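Local atomic coordinates of tricorn protease (Thermoplasma acidophilum, PDB entry 1K32), a protein that cleaves peptide bonds as a serine protease built into a six-chain assembly, probably taking proteasome products further down to short peptides. Residues P333-I338 and F351-R356; Q662-A667 and S706-E711; L953-G958 and D1002-I1007; I1007-H1012 and D1019-Y1024. One frame throughout, in Å; residues are numbered along the deposited sequence.

Contact 1 of 4, residues P333-I338 and F351-R356; sequences PEPLRI and FIHGTR
Gly354 N donates to Arg337 O across 2.8 Å, and the angle of 173° at the hydrogen marks this as a straight backbone bond. One residue further in, Ile338 and His353 form an antiparallel, non-hydrogen-bonded pair with their CA atoms 4.4 Å apart. Beside that pair a CA-H...O contact brings Ile338 CA to 3.3 Å from Ile352 O.

Side-chain polarity adds one weak bond. His353 NE2 lies 3.3 Å from Pro335 O, which meets the imidazole at its edge, but the angle at the hydrogen is only 128°. The ring gets there because its CG stands trans to the backbone N (chi1 -178°), which swings it over to the loop; Pro335 CG touches the same NE2 at 3.5 Å.

Apolar contacts fill the remainder. The aliphatic part of Glu334 crosses Phe351 at about a right angle, with Glu334 CG 3.5 Å from Phe351 CZ, while Ile338 CG2 packs on Phe351 CB at 4.2 Å. Arg337 gives only its backbone and CB to this contact: its guanidinium leads away to a salt bridge with Glu666.

Strand 329-331 ends one four-stranded antiparallel sheet and strand 338-343 starts the next, with 348-355 as its second strand. A loop that passes between two such sheets and then pairs along the new one is the blade-to-blade connection of a beta propeller.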
loop_
_atom_site.group_PDB
_atom_site.type_symbol
_atom_site.label_atom_id
_atom_site.label_comp_id
_atom_site.label_asym_id
_atom_site.label_seq_id
_atom_site.Cartn_x
_atom_site.Cartn_y
_atom_site.Cartn_z
ATOM N N PRO A 333 48.878 4.113 -8.310
ATOM C CA PRO A 333 50.203 4.230 -8.937
ATOM C C PRO A 333 51.284 3.253 -8.467
ATOM O O PRO A 333 52.301 3.664 -7.905
ATOM C CB PRO A 333 50.578 5.682 -8.657
ATOM C CG PRO A 333 50.002 5.900 -7.306
ATOM C CD PRO A 333 48.626 5.257 -7.417
ATOM N N GLU A 334 51.071 1.964 -8.719
ATOM C CA GLU A 334 52.034 0.932 -8.342
ATOM C C GLU A 334 52.105 -0.128 -9.435
ATOM O O GLU A 334 51.087 -0.479 -10.043
ATOM C CB GLU A 334 51.626 0.265 -7.024
ATOM C CG GLU A 334 51.655 1.186 -5.807
ATOM C CD GLU A 334 53.056 1.671 -5.447
ATOM O OE1 GLU A 334 53.170 2.553 -4.572
ATOM O OE2 GLU A 334 54.039 1.174 -6.028
ATOM N N PRO A 335 53.314 -0.649 -9.706
ATOM C CA PRO A 335 53.507 -1.678 -10.733
ATOM C C PRO A 335 52.718 -2.949 -10.438
ATOM O O PRO A 335 52.016 -3.037 -9.428
ATOM C CB PRO A 335 55.021 -1.898 -10.720
ATOM C CG PRO A 335 55.402 -1.555 -9.296
ATOM C CD PRO A 335 54.593 -0.316 -9.048
ATOM N N LEU A 336 52.860 -3.937 -11.316
ATOM C CA LEU A 336 52.142 -5.199 -11.205
ATOM C C LEU A 336 52.074 -6.010 -9.929
ATOM O O LEU A 336 53.016 -6.123 -9.138
ATOM C CB LEU A 336 52.536 -6.147 -12.336
ATOM C CG LEU A 336 51.528 -6.097 -13.489
ATOM C CD1 LEU A 336 51.871 -7.157 -14.520
ATOM C CD2 LEU A 336 50.126 -6.324 -12.944
ATOM N N ARG A 337 50.888 -6.587 -9.804
ATOM C CA ARG A 337 50.402 -7.435 -8.736
ATOM C C ARG A 337 50.109 -6.856 -7.374
ATOM O O ARG A 337 50.759 -7.151 -6.372
ATOM C CB ARG A 337 51.216 -8.723 -8.628
ATOM C CG ARG A 337 50.399 -9.931 -9.143
ATOM C CD ARG A 337 49.438 -10.426 -8.073
ATOM N NE ARG A 337 48.110 -10.846 -8.524
ATOM C CZ ARG A 337 47.775 -12.082 -8.892
ATOM N NH1 ARG A 337 46.523 -12.342 -9.264
ATOM N NH2 ARG A 337 48.681 -13.059 -8.902
ATOM N N ILE A 338 49.088 -6.011 -7.370
ATOM C CA ILE A 338 48.570 -5.458 -6.146
ATOM C C ILE A 338 47.627 -6.623 -5.836
ATOM O O ILE A 338 46.794 -6.987 -6.668
ATOM C CB ILE A 338 47.784 -4.152 -6.411
ATOM C CG1 ILE A 338 48.767 -3.012 -6.716
ATOM C CG2 ILE A 338 46.908 -3.807 -5.224
ATOM C CD1 ILE A 338 48.107 -1.645 -6.887
ATOM N N PHE A 351 47.503 -1.519 0.885
ATOM C CA PHE A 351 47.483 -2.571 -0.119
ATOM C C PHE A 351 48.663 -3.512 0.005
ATOM O O PHE A 351 49.682 -3.180 0.612
ATOM C CB PHE A 351 47.460 -1.956 -1.530
ATOM C CG PHE A 351 48.661 -1.094 -1.847
ATOM C CD1 PHE A 351 49.887 -1.672 -2.185
ATOM C CD2 PHE A 351 48.569 0.297 -1.801
ATOM C CE1 PHE A 351 51.006 -0.877 -2.474
ATOM C CE2 PHE A 351 49.674 1.102 -2.086
ATOM C CZ PHE A 351 50.897 0.514 -2.424
ATOM N N ILE A 352 48.505 -4.699 -0.556
ATOM C CA ILE A 352 49.571 -5.676 -0.566
ATOM C C ILE A 352 50.076 -5.691 -2.004
ATOM O O ILE A 352 49.291 -5.809 -2.961
ATOM C CB ILE A 352 49.081 -7.076 -0.170
ATOM C CG1 ILE A 352 48.527 -7.049 1.259
ATOM C CG2 ILE A 352 50.223 -8.082 -0.288
ATOM C CD1 ILE A 352 49.528 -6.601 2.297
ATOM N N HIS A 353 51.388 -5.522 -2.141
ATOM C CA HIS A 353 52.060 -5.515 -3.431
ATOM C C HIS A 353 52.963 -6.743 -3.473
ATOM O O HIS A 353 53.796 -6.946 -2.584
ATOM C CB HIS A 353 52.890 -4.231 -3.588
ATOM C CG HIS A 353 53.576 -4.116 -4.911
ATOM N ND1 HIS A 353 54.913 -4.398 -5.082
ATOM C CD2 HIS A 353 53.095 -3.817 -6.141
ATOM C CE1 HIS A 353 55.225 -4.282 -6.361
ATOM N NE2 HIS A 353 54.139 -3.932 -7.026
ATOM N N GLY A 354 52.781 -7.567 -4.497
ATOM C CA GLY A 354 53.567 -8.769 -4.631
ATOM C C GLY A 354 54.570 -8.673 -5.757
ATOM O O GLY A 354 54.288 -8.122 -6.824
ATOM N N THR A 355 55.756 -9.207 -5.498
ATOM C CA THR A 355 56.845 -9.218 -6.461
ATOM C C THR A 355 57.415 -10.625 -6.433
ATOM O O THR A 355 56.953 -11.480 -5.684
ATOM C CB THR A 355 57.974 -8.239 -6.067
ATOM O OG1 THR A 355 58.563 -8.660 -4.829
ATOM C CG2 THR A 355 57.431 -6.837 -5.891
ATOM N N ARG A 356 58.435 -10.855 -7.239
ATOM C CA ARG A 356 59.060 -12.161 -7.282
ATOM C C ARG A 356 59.676 -12.504 -5.916
ATOM O O ARG A 356 59.843 -13.673 -5.587
ATOM C CB ARG A 356 60.119 -12.164 -8.389
ATOM C CG ARG A 356 60.703 -13.519 -8.719
ATOM C CD ARG A 356 61.361 -13.493 -10.096
ATOM N NE ARG A 356 62.240 -14.637 -10.304
ATOM C CZ ARG A 356 63.434 -14.763 -9.739
ATOM N NH1 ARG A 356 64.171 -15.841 -9.977
ATOM N NH2 ARG A 356 63.895 -13.802 -8.945
#

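Contact 2 of 4, residues Q662-A667 and S706-E711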
loop_
_atom_site.group_PDB
_atom_site.type_symbol
_atom_site.label_atom_id
_atom_site.label_comp_id
_atom_site.label_asym_id
_atom_site.label_seq_id
_atom_site.Cartn_x
_atom_site.Cartn_y
_atom_site.Cartn_z
ATOM N N GLN A 662 55.771 -11.204 -15.624
ATOM C CA GLN A 662 55.246 -11.311 -14.258
ATOM C C GLN A 662 54.565 -12.658 -14.011
ATOM O O GLN A 662 54.684 -13.223 -12.915
ATOM C CB GLN A 662 54.263 -10.173 -13.970
ATOM C CG GLN A 662 53.783 -10.064 -12.507
ATOM C CD GLN A 662 52.666 -11.043 -12.153
ATOM O OE1 GLN A 662 51.921 -11.504 -13.030
ATOM N NE2 GLN A 662 52.534 -11.356 -10.857
ATOM N N MET A 663 53.883 -13.180 -15.035
ATOM C CA MET A 663 53.169 -14.461 -14.924
ATOM C C MET A 663 54.102 -15.671 -14.911
ATOM O O MET A 663 53.885 -16.613 -14.160
ATOM C CB MET A 663 52.145 -14.594 -16.061
ATOM C CG MET A 663 50.986 -13.623 -15.934
ATOM S SD MET A 663 50.038 -13.372 -17.466
ATOM C CE MET A 663 48.918 -14.795 -17.407
ATOM N N TYR A 664 55.133 -15.656 -15.750
ATOM C CA TYR A 664 56.084 -16.763 -15.758
ATOM C C TYR A 664 56.760 -16.791 -14.386
ATOM O O TYR A 664 56.861 -17.841 -13.752
ATOM C CB TYR A 664 57.144 -16.562 -16.843
ATOM C CG TYR A 664 58.285 -17.539 -16.710
ATOM C CD1 TYR A 664 58.124 -18.877 -17.082
ATOM C CD2 TYR A 664 59.497 -17.152 -16.103
ATOM C CE1 TYR A 664 59.135 -19.820 -16.849
ATOM C CE2 TYR A 664 60.511 -18.086 -15.861
ATOM C CZ TYR A 664 60.322 -19.419 -16.235
ATOM O OH TYR A 664 61.293 -20.358 -15.978
ATOM N N ASP A 665 57.228 -15.630 -13.934
ATOM C CA ASP A 665 57.871 -15.535 -12.627
ATOM C C ASP A 665 56.959 -16.094 -11.519
ATOM O O ASP A 665 57.397 -16.907 -10.708
ATOM C CB ASP A 665 58.250 -14.082 -12.324
ATOM C CG ASP A 665 59.571 -13.674 -12.958
ATOM O OD1 ASP A 665 59.896 -12.476 -12.887
ATOM O OD2 ASP A 665 60.288 -14.541 -13.515
ATOM N N GLU A 666 55.692 -15.687 -11.498
ATOM C CA GLU A 666 54.769 -16.189 -10.471
ATOM C C GLU A 666 54.512 -17.692 -10.607
ATOM O O GLU A 666 54.431 -18.408 -9.604
ATOM C CB GLU A 666 53.432 -15.430 -10.506
ATOM C CG GLU A 666 52.525 -15.780 -9.333
ATOM C CD GLU A 666 51.522 -14.688 -8.973
ATOM O OE1 GLU A 666 51.148 -14.607 -7.777
ATOM O OE2 GLU A 666 51.098 -13.926 -9.874
ATOM N N ALA A 667 54.381 -18.171 -11.845
ATOM C CA ALA A 667 54.145 -19.597 -12.093
ATOM C C ALA A 667 55.341 -20.396 -11.579
ATOM O O ALA A 667 55.187 -21.437 -10.956
ATOM C CB ALA A 667 53.957 -19.852 -13.588
ATOM N N SER A 706 51.699 -20.393 -22.366
ATOM C CA SER A 706 51.322 -21.678 -21.791
ATOM C C SER A 706 52.333 -22.758 -22.149
ATOM O O SER A 706 52.739 -23.549 -21.300
ATOM C CB SER A 706 49.936 -22.092 -22.299
ATOM O OG SER A 706 49.674 -23.448 -22.005
ATOM N N ASN A 707 52.736 -22.799 -23.413
ATOM C CA ASN A 707 53.701 -23.795 -23.841
ATOM C C ASN A 707 54.970 -23.706 -22.997
ATOM O O ASN A 707 55.552 -24.728 -22.626
ATOM C CB ASN A 707 54.055 -23.598 -25.323
ATOM C CG ASN A 707 52.975 -24.132 -26.259
ATOM O OD1 ASN A 707 51.914 -23.510 -26.462
ATOM N ND2 ASN A 707 53.238 -25.291 -26.830
ATOM N N VAL A 708 55.395 -22.485 -22.703
ATOM C CA VAL A 708 56.599 -22.275 -21.915
ATOM C C VAL A 708 56.370 -22.653 -20.461
ATOM O O VAL A 708 57.147 -23.417 -19.894
ATOM C CB VAL A 708 57.072 -20.798 -22.002
ATOM C CG1 VAL A 708 58.314 -20.574 -21.124
ATOM C CG2 VAL A 708 57.367 -20.437 -23.486
ATOM N N ILE A 709 55.296 -22.140 -19.868
ATOM C CA ILE A 709 55.004 -22.434 -18.464
ATOM C C ILE A 709 54.827 -23.923 -18.188
ATOM O O ILE A 709 55.336 -24.445 -17.195
ATOM C CB ILE A 709 53.735 -21.690 -17.981
ATOM C CG1 ILE A 709 54.068 -20.214 -17.750
ATOM C CG2 ILE A 709 53.196 -22.329 -16.696
ATOM C CD1 ILE A 709 52.925 -19.389 -17.253
ATOM N N VAL A 710 54.096 -24.599 -19.069
ATOM C CA VAL A 710 53.839 -26.013 -18.898
ATOM C C VAL A 710 55.118 -26.836 -18.947
ATOM O O VAL A 710 55.257 -27.773 -18.175
ATOM C CB VAL A 710 52.845 -26.531 -19.974
ATOM C CG1 VAL A 710 52.744 -28.046 -19.904
ATOM C CG2 VAL A 710 51.474 -25.901 -19.749
ATOM N N GLU A 711 56.028 -26.496 -19.867
ATOM C CA GLU A 711 57.302 -27.207 -19.986
ATOM C C GLU A 711 58.098 -27.033 -18.693
ATOM O O GLU A 711 58.680 -27.991 -18.198
ATOM C CB GLU A 711 58.128 -26.679 -21.174
ATOM C CG GLU A 711 57.620 -27.092 -22.563
ATOM C CD GLU A 711 58.043 -28.499 -22.965
ATOM O OE1 GLU A 711 57.700 -28.931 -24.087
ATOM O OE2 GLU A 711 58.726 -29.178 -22.168
#
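Tyr664 and Ile709 mark the place where the two segments come nearest, with CA atoms 6.4 Å apart on axes that approach to 10.4 Å and cross at -17°, both running the same way. This is a nearly parallel helix pair, made by the first and third of the three consecutive helices 656-674, 678-693 and 702-714 of the tricorn C1 region.

Most of the contact is made by Ile709 against Ala667 and Tyr664. Ile709 points both of its branches at Ala667: CD1 ends 3.8 Å from Ala667 CB, and CG2 lies 4.0 Å from that same methyl. With CG1 trans to the carbonyl carbon (chi1 -76°), the longer branch runs past Tyr664 and meets the edge of its ring, Ile709 CG1 being 4.3 Å from Tyr664 CD1. Val708 CG1 approaches the same ring carbon obliquely. The two segments bury 174 Å² between them. Helix 678-693 also packs here: its Tyr692 touches both Tyr664 and Val708, and the Tyr664 hydroxyl is bonded to Tyr689 O.

A separate polar link lies within segment 662-667, away from 706-711. There Gln662 NE2 donates to Glu666 OE2 over 3.1 Å at 152°, reaching that oxygen from above the carboxylate plane.

Contact 3 of 4, residues L953-G958 and D1002-I1007; sequences LGKLIG and DPDVEI
The carboxylate of Asp1004 is the flat group that meets Leu956 and Lys955: its OD2 takes the N-H of Leu956 at 2.8 Å through the anti lone pair, and Lys955 CD lies above the carboxylate plane, 3.8 Å from OD2. The torsion that turns Asp1004 CG trans to its own carbonyl carbon (chi1 -70°) sets OD2 where a regular strand pair would have a backbone carbonyl as acceptor.

From there the chains run parallel. Val1005 N bonds to Leu956 O at 3.2 Å, an oxygen that also receives a weak bond from Asp1004 N; Gly958 N returns to Val1005 O at 3.3 Å, and Ile1007 N reaches Gly958 O at 2.9 Å. Gly958 has phi 132°, where a CB would press on the preceding carbonyl oxygen, so glycine suits the place.

Side chains divide between two faces. Ile957 and Val1005 lie side by side, pointing the same way, with CG1 of the first 4.0 Å from CB of the second. On the other side Leu956 CG meets Pro1003 CB at 4.2 Å. An alanine at Leu956 lacks CG and its methyls, and would probably open a gap beside Pro1003 and under helix 940-950.

Strand 954-958 pairs with 928-933 and with the edge strand 1005-1006 in the parallel sheet of the S41 peptidase region; helix 940-950 covers Leu956, and Tyr1024 of helix 1020-1032 covers Ile957 and Val1005.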
loop_
_atom_site.group_PDB
_atom_site.type_symbol
_atom_site.label_atom_id
_atom_site.label_comp_id
_atom_site.label_asym_id
_atom_site.label_seq_id
_atom_site.Cartn_x
_atom_site.Cartn_y
_atom_site.Cartn_z
ATOM N N LEU A 953 39.466 -56.583 -0.113
ATOM C CA LEU A 953 38.054 -56.533 -0.500
ATOM C C LEU A 953 37.728 -57.556 -1.585
ATOM O O LEU A 953 36.605 -58.044 -1.659
ATOM C CB LEU A 953 37.667 -55.124 -0.982
ATOM C CG LEU A 953 37.286 -54.117 0.106
ATOM C CD1 LEU A 953 38.411 -53.993 1.085
ATOM C CD2 LEU A 953 36.969 -52.755 -0.509
ATOM N N GLY A 954 38.720 -57.877 -2.414
ATOM C CA GLY A 954 38.538 -58.845 -3.486
ATOM C C GLY A 954 39.680 -58.696 -4.478
ATOM O O GLY A 954 40.666 -58.011 -4.183
ATOM N N LYS A 955 39.564 -59.318 -5.645
ATOM C CA LYS A 955 40.610 -59.217 -6.662
ATOM C C LYS A 955 40.440 -57.964 -7.510
ATOM O O LYS A 955 39.309 -57.498 -7.742
ATOM C CB LYS A 955 40.578 -60.424 -7.604
ATOM C CG LYS A 955 40.851 -61.775 -6.962
ATOM C CD LYS A 955 42.263 -61.877 -6.438
ATOM C CE LYS A 955 42.544 -63.284 -5.926
ATOM N NZ LYS A 955 43.960 -63.433 -5.473
ATOM N N LEU A 956 41.571 -57.431 -7.970
ATOM C CA LEU A 956 41.595 -56.267 -8.842
ATOM C C LEU A 956 41.958 -56.784 -10.230
ATOM O O LEU A 956 42.957 -57.487 -10.405
ATOM C CB LEU A 956 42.635 -55.251 -8.376
ATOM C CG LEU A 956 42.704 -53.944 -9.181
ATOM C CD1 LEU A 956 41.332 -53.237 -9.179
ATOM C CD2 LEU A 956 43.761 -53.041 -8.569
ATOM N N ILE A 957 41.134 -56.446 -11.210
ATOM C CA ILE A 957 41.334 -56.896 -12.587
ATOM C C ILE A 957 41.425 -55.720 -13.544
ATOM O O ILE A 957 40.776 -54.698 -13.332
ATOM C CB ILE A 957 40.165 -57.823 -13.024
ATOM C CG1 ILE A 957 40.403 -59.233 -12.480
ATOM C CG2 ILE A 957 39.998 -57.817 -14.550
ATOM C CD1 ILE A 957 40.223 -59.358 -11.002
ATOM N N GLY A 958 42.233 -55.873 -14.594
ATOM C CA GLY A 958 42.381 -54.816 -15.582
ATOM C C GLY A 958 43.819 -54.497 -15.930
ATOM O O GLY A 958 44.648 -55.399 -16.074
ATOM N N ASP A 1002 49.151 -52.158 -9.874
ATOM C CA ASP A 1002 49.046 -53.367 -10.672
ATOM C C ASP A 1002 47.844 -54.195 -10.242
ATOM O O ASP A 1002 47.586 -54.378 -9.053
ATOM C CB ASP A 1002 50.307 -54.218 -10.526
ATOM C CG ASP A 1002 51.474 -53.657 -11.310
ATOM O OD1 ASP A 1002 52.616 -53.723 -10.813
ATOM O OD2 ASP A 1002 51.248 -53.152 -12.431
ATOM N N PRO A 1003 47.081 -54.698 -11.213
ATOM C CA PRO A 1003 45.921 -55.512 -10.862
ATOM C C PRO A 1003 46.427 -56.893 -10.458
ATOM O O PRO A 1003 47.552 -57.250 -10.789
ATOM C CB PRO A 1003 45.133 -55.560 -12.168
ATOM C CG PRO A 1003 46.222 -55.571 -13.192
ATOM C CD PRO A 1003 47.151 -54.482 -12.667
ATOM N N ASP A 1004 45.604 -57.656 -9.742
ATOM C CA ASP A 1004 45.976 -59.016 -9.352
ATOM C C ASP A 1004 46.056 -59.835 -10.638
ATOM O O ASP A 1004 46.936 -60.677 -10.803
ATOM C CB ASP A 1004 44.920 -59.629 -8.429
ATOM C CG ASP A 1004 44.898 -58.984 -7.064
ATOM O OD1 ASP A 1004 45.936 -59.026 -6.374
ATOM O OD2 ASP A 1004 43.848 -58.433 -6.674
ATOM N N VAL A 1005 45.125 -59.578 -11.549
ATOM C CA VAL A 1005 45.107 -60.276 -12.825
ATOM C C VAL A 1005 45.071 -59.245 -13.937
ATOM O O VAL A 1005 44.120 -58.468 -14.053
ATOM C CB VAL A 1005 43.873 -61.206 -12.958
ATOM C CG1 VAL A 1005 43.869 -61.862 -14.336
ATOM C CG2 VAL A 1005 43.894 -62.278 -11.864
ATOM N N GLU A 1006 46.118 -59.229 -14.748
ATOM C CA GLU A 1006 46.199 -58.289 -15.848
ATOM C C GLU A 1006 45.403 -58.773 -17.058
ATOM O O GLU A 1006 45.615 -59.876 -17.560
ATOM C CB GLU A 1006 47.657 -58.066 -16.258
ATOM C CG GLU A 1006 47.793 -57.139 -17.462
ATOM C CD GLU A 1006 49.213 -57.061 -18.008
ATOM O OE1 GLU A 1006 49.397 -56.407 -19.054
ATOM O OE2 GLU A 1006 50.139 -57.645 -17.404
ATOM N N ILE A 1007 44.471 -57.946 -17.512
ATOM C CA ILE A 1007 43.677 -58.281 -18.683
ATOM C C ILE A 1007 43.724 -57.087 -19.616
ATOM O O ILE A 1007 43.067 -56.079 -19.372
ATOM C CB ILE A 1007 42.187 -58.588 -18.336
ATOM C CG1 ILE A 1007 42.089 -59.855 -17.486
ATOM C CG2 ILE A 1007 41.376 -58.806 -19.613
ATOM C CD1 ILE A 1007 42.313 -59.616 -16.038
#

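Contact 4 of 4, residues I1007-H1012 and D1019-Y1024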
loop_
_atom_site.group_PDB
_atom_site.type_symbol
_atom_site.label_atom_id
_atom_site.label_comp_id
_atom_site.label_asym_id
_atom_site.label_seq_id
_atom_site.Cartn_x
_atom_site.Cartn_y
_atom_site.Cartn_z
ATOM N N ILE A 1007 44.471 -57.946 -17.512
ATOM C CA ILE A 1007 43.677 -58.281 -18.683
ATOM C C ILE A 1007 43.724 -57.087 -19.616
ATOM O O ILE A 1007 43.067 -56.079 -19.372
ATOM C CB ILE A 1007 42.187 -58.588 -18.336
ATOM C CG1 ILE A 1007 42.089 -59.855 -17.486
ATOM C CG2 ILE A 1007 41.376 -58.806 -19.613
ATOM C CD1 ILE A 1007 42.313 -59.616 -16.038
ATOM N N GLU A 1008 44.530 -57.200 -20.667
ATOM C CA GLU A 1008 44.646 -56.149 -21.664
ATOM C C GLU A 1008 43.322 -56.059 -22.418
ATOM O O GLU A 1008 42.531 -57.002 -22.441
ATOM C CB GLU A 1008 45.738 -56.481 -22.688
ATOM C CG GLU A 1008 47.156 -56.524 -22.159
ATOM C CD GLU A 1008 47.639 -55.169 -21.682
ATOM O OE1 GLU A 1008 47.507 -54.184 -22.446
ATOM O OE2 GLU A 1008 48.152 -55.091 -20.542
ATOM N N TYR A 1009 43.095 -54.913 -23.038
ATOM C CA TYR A 1009 41.911 -54.696 -23.847
ATOM C C TYR A 1009 42.533 -54.325 -25.196
ATOM O O TYR A 1009 42.702 -53.154 -25.512
ATOM C CB TYR A 1009 41.090 -53.534 -23.289
ATOM C CG TYR A 1009 39.634 -53.519 -23.720
ATOM C CD1 TYR A 1009 39.257 -53.879 -25.013
ATOM C CD2 TYR A 1009 38.639 -53.095 -22.837
ATOM C CE1 TYR A 1009 37.920 -53.811 -25.419
ATOM C CE2 TYR A 1009 37.311 -53.023 -23.226
ATOM C CZ TYR A 1009 36.959 -53.378 -24.513
ATOM O OH TYR A 1009 35.643 -53.268 -24.882
ATOM N N ALA A 1010 42.890 -55.342 -25.976
ATOM C CA ALA A 1010 43.531 -55.152 -27.274
ATOM C C ALA A 1010 42.626 -54.580 -28.366
ATOM O O ALA A 1010 41.405 -54.647 -28.270
ATOM C CB ALA A 1010 44.120 -56.461 -27.733
ATOM N N PRO A 1011 43.229 -54.019 -29.434
ATOM C CA PRO A 1011 42.447 -53.448 -30.532
ATOM C C PRO A 1011 41.498 -54.480 -31.130
ATOM O O PRO A 1011 40.353 -54.167 -31.436
ATOM C CB PRO A 1011 43.519 -52.996 -31.524
ATOM C CG PRO A 1011 44.661 -52.625 -30.627
ATOM C CD PRO A 1011 44.668 -53.791 -29.652
ATOM N N HIS A 1012 41.970 -55.716 -31.278
ATOM C CA HIS A 1012 41.133 -56.763 -31.843
ATOM C C HIS A 1012 39.972 -57.119 -30.928
ATOM O O HIS A 1012 38.978 -57.691 -31.372
ATOM C CB HIS A 1012 41.970 -58.009 -32.204
ATOM C CG HIS A 1012 42.943 -58.431 -31.146
ATOM N ND1 HIS A 1012 42.567 -59.133 -30.021
ATOM C CD2 HIS A 1012 44.285 -58.267 -31.055
ATOM C CE1 HIS A 1012 43.635 -59.384 -29.284
ATOM N NE2 HIS A 1012 44.691 -58.870 -29.890
ATOM N N ASP A 1019 34.321 -57.098 -24.449
ATOM C CA ASP A 1019 34.976 -56.392 -23.351
ATOM C C ASP A 1019 35.611 -57.506 -22.514
ATOM O O ASP A 1019 34.967 -58.072 -21.631
ATOM C CB ASP A 1019 33.968 -55.634 -22.485
ATOM C CG ASP A 1019 34.639 -54.878 -21.343
ATOM O OD1 ASP A 1019 35.661 -55.374 -20.815
ATOM O OD2 ASP A 1019 34.142 -53.802 -20.965
ATOM N N PRO A 1020 36.885 -57.827 -22.779
ATOM C CA PRO A 1020 37.582 -58.887 -22.045
ATOM C C PRO A 1020 37.689 -58.656 -20.540
ATOM O O PRO A 1020 37.732 -59.603 -19.755
ATOM C CB PRO A 1020 38.947 -58.931 -22.725
ATOM C CG PRO A 1020 39.170 -57.518 -23.091
ATOM C CD PRO A 1020 37.822 -57.104 -23.657
ATOM N N GLN A 1021 37.709 -57.395 -20.139
ATOM C CA GLN A 1021 37.840 -57.085 -18.724
ATOM C C GLN A 1021 36.567 -57.392 -17.937
ATOM O O GLN A 1021 36.627 -58.040 -16.903
ATOM C CB GLN A 1021 38.281 -55.626 -18.567
ATOM C CG GLN A 1021 39.697 -55.412 -19.111
ATOM C CD GLN A 1021 40.075 -53.957 -19.287
ATOM O OE1 GLN A 1021 41.260 -53.614 -19.343
ATOM N NE2 GLN A 1021 39.074 -53.095 -19.396
ATOM N N ILE A 1022 35.415 -56.960 -18.432
ATOM C CA ILE A 1022 34.171 -57.232 -17.729
ATOM C C ILE A 1022 33.835 -58.727 -17.780
ATOM O O ILE A 1022 33.302 -59.288 -16.809
ATOM C CB ILE A 1022 33.009 -56.392 -18.305
ATOM C CG1 ILE A 1022 31.928 -56.238 -17.233
ATOM C CG2 ILE A 1022 32.466 -57.034 -19.584
ATOM C CD1 ILE A 1022 30.966 -55.080 -17.481
ATOM N N ASP A 1023 34.156 -59.373 -18.900
ATOM C CA ASP A 1023 33.918 -60.810 -19.040
ATOM C C ASP A 1023 34.737 -61.602 -18.014
ATOM O O ASP A 1023 34.226 -62.506 -17.361
ATOM C CB ASP A 1023 34.295 -61.283 -20.443
ATOM C CG ASP A 1023 33.209 -61.024 -21.455
ATOM O OD1 ASP A 1023 33.512 -61.063 -22.665
ATOM O OD2 ASP A 1023 32.056 -60.792 -21.039
ATOM N N TYR A 1024 36.018 -61.270 -17.884
ATOM C CA TYR A 1024 36.859 -61.971 -16.922
ATOM C C TYR A 1024 36.331 -61.776 -15.503
ATOM O O TYR A 1024 36.276 -62.728 -14.726
ATOM C CB TYR A 1024 38.306 -61.477 -16.981
ATOM C CG TYR A 1024 39.218 -62.276 -16.079
ATOM C CD1 TYR A 1024 39.773 -63.483 -16.508
ATOM C CD2 TYR A 1024 39.475 -61.862 -14.767
ATOM C CE1 TYR A 1024 40.561 -64.257 -15.657
ATOM C CE2 TYR A 1024 40.254 -62.630 -13.909
ATOM C CZ TYR A 1024 40.794 -63.826 -14.360
ATOM O OH TYR A 1024 41.565 -64.595 -13.509
#
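Pro1020 presses its CD onto the face of the Tyr1009 ring, 3.7 Å from the centroid and 10° off the ring normal, a CH-pi contact over the middle of the ring. The proline is the bump, and the hollow has the tyrosine ring as its wall and the backbone as its floor: Pro1020 CG lies 3.5 Å from Glu1008 O. Tyr1009 CG is trans to the backbone N (chi1 -159°), bringing the ring across the helix start, with its OH 3.5 Å from Asp1019 CA.

A second bump comes from Ile1007. Its CG2 dips between Pro1020 CB, at 3.9 Å, and Gln1021 CG, at 3.8 Å, while CD1 sits over the face of Tyr1024, 4.2 Å from the ring centroid. The isoleucine thus fills the groove between the first turn and Tyr1024.

Replacing Tyr1009 by alanine would probably leave Pro1020 without the face it rests on and Tyr1014 without its stacking mate.

Asp1019 is the N-cap of helix 1020-1032: its OD1 accepts from Ile1022 N at 2.9 Å and 170°, and its OD2 makes a salt bridge to Arg887, a residue that also touches Tyr1009. Its carboxylate is therefore likely to stay ionised, steadied by the helix end and by an arginine. The clear contacts between the segments are apolar and CH-pi, whereas the clear polar bonds, to Ile1022 N and Arg887, hold Asp1019 at the helix start.

How the contacts relate
From the N terminus, contact 1 closes a beta hairpin of one propeller blade, together with the loop leading into it, with 12 residues between its segments. Contact 2 follows, bringing together the first and third helices of the 656-714 region after 38 residues, and it touches contact 1: Arg337 NH2 and Glu666 OE2 form a salt bridge of 2.7 Å, tying propeller to helices. Contact 3 then joins segments with 43 residues between them at the edge of the S41 sheet. Contact 4, a loop of only six intervening residues, shares Ile1007 with it, so the last strand leads directly into the loop that meets helix 1020-1032. All four are in series; none nests or crosses. The centres of contacts 1 and 3 lie 53 Å apart.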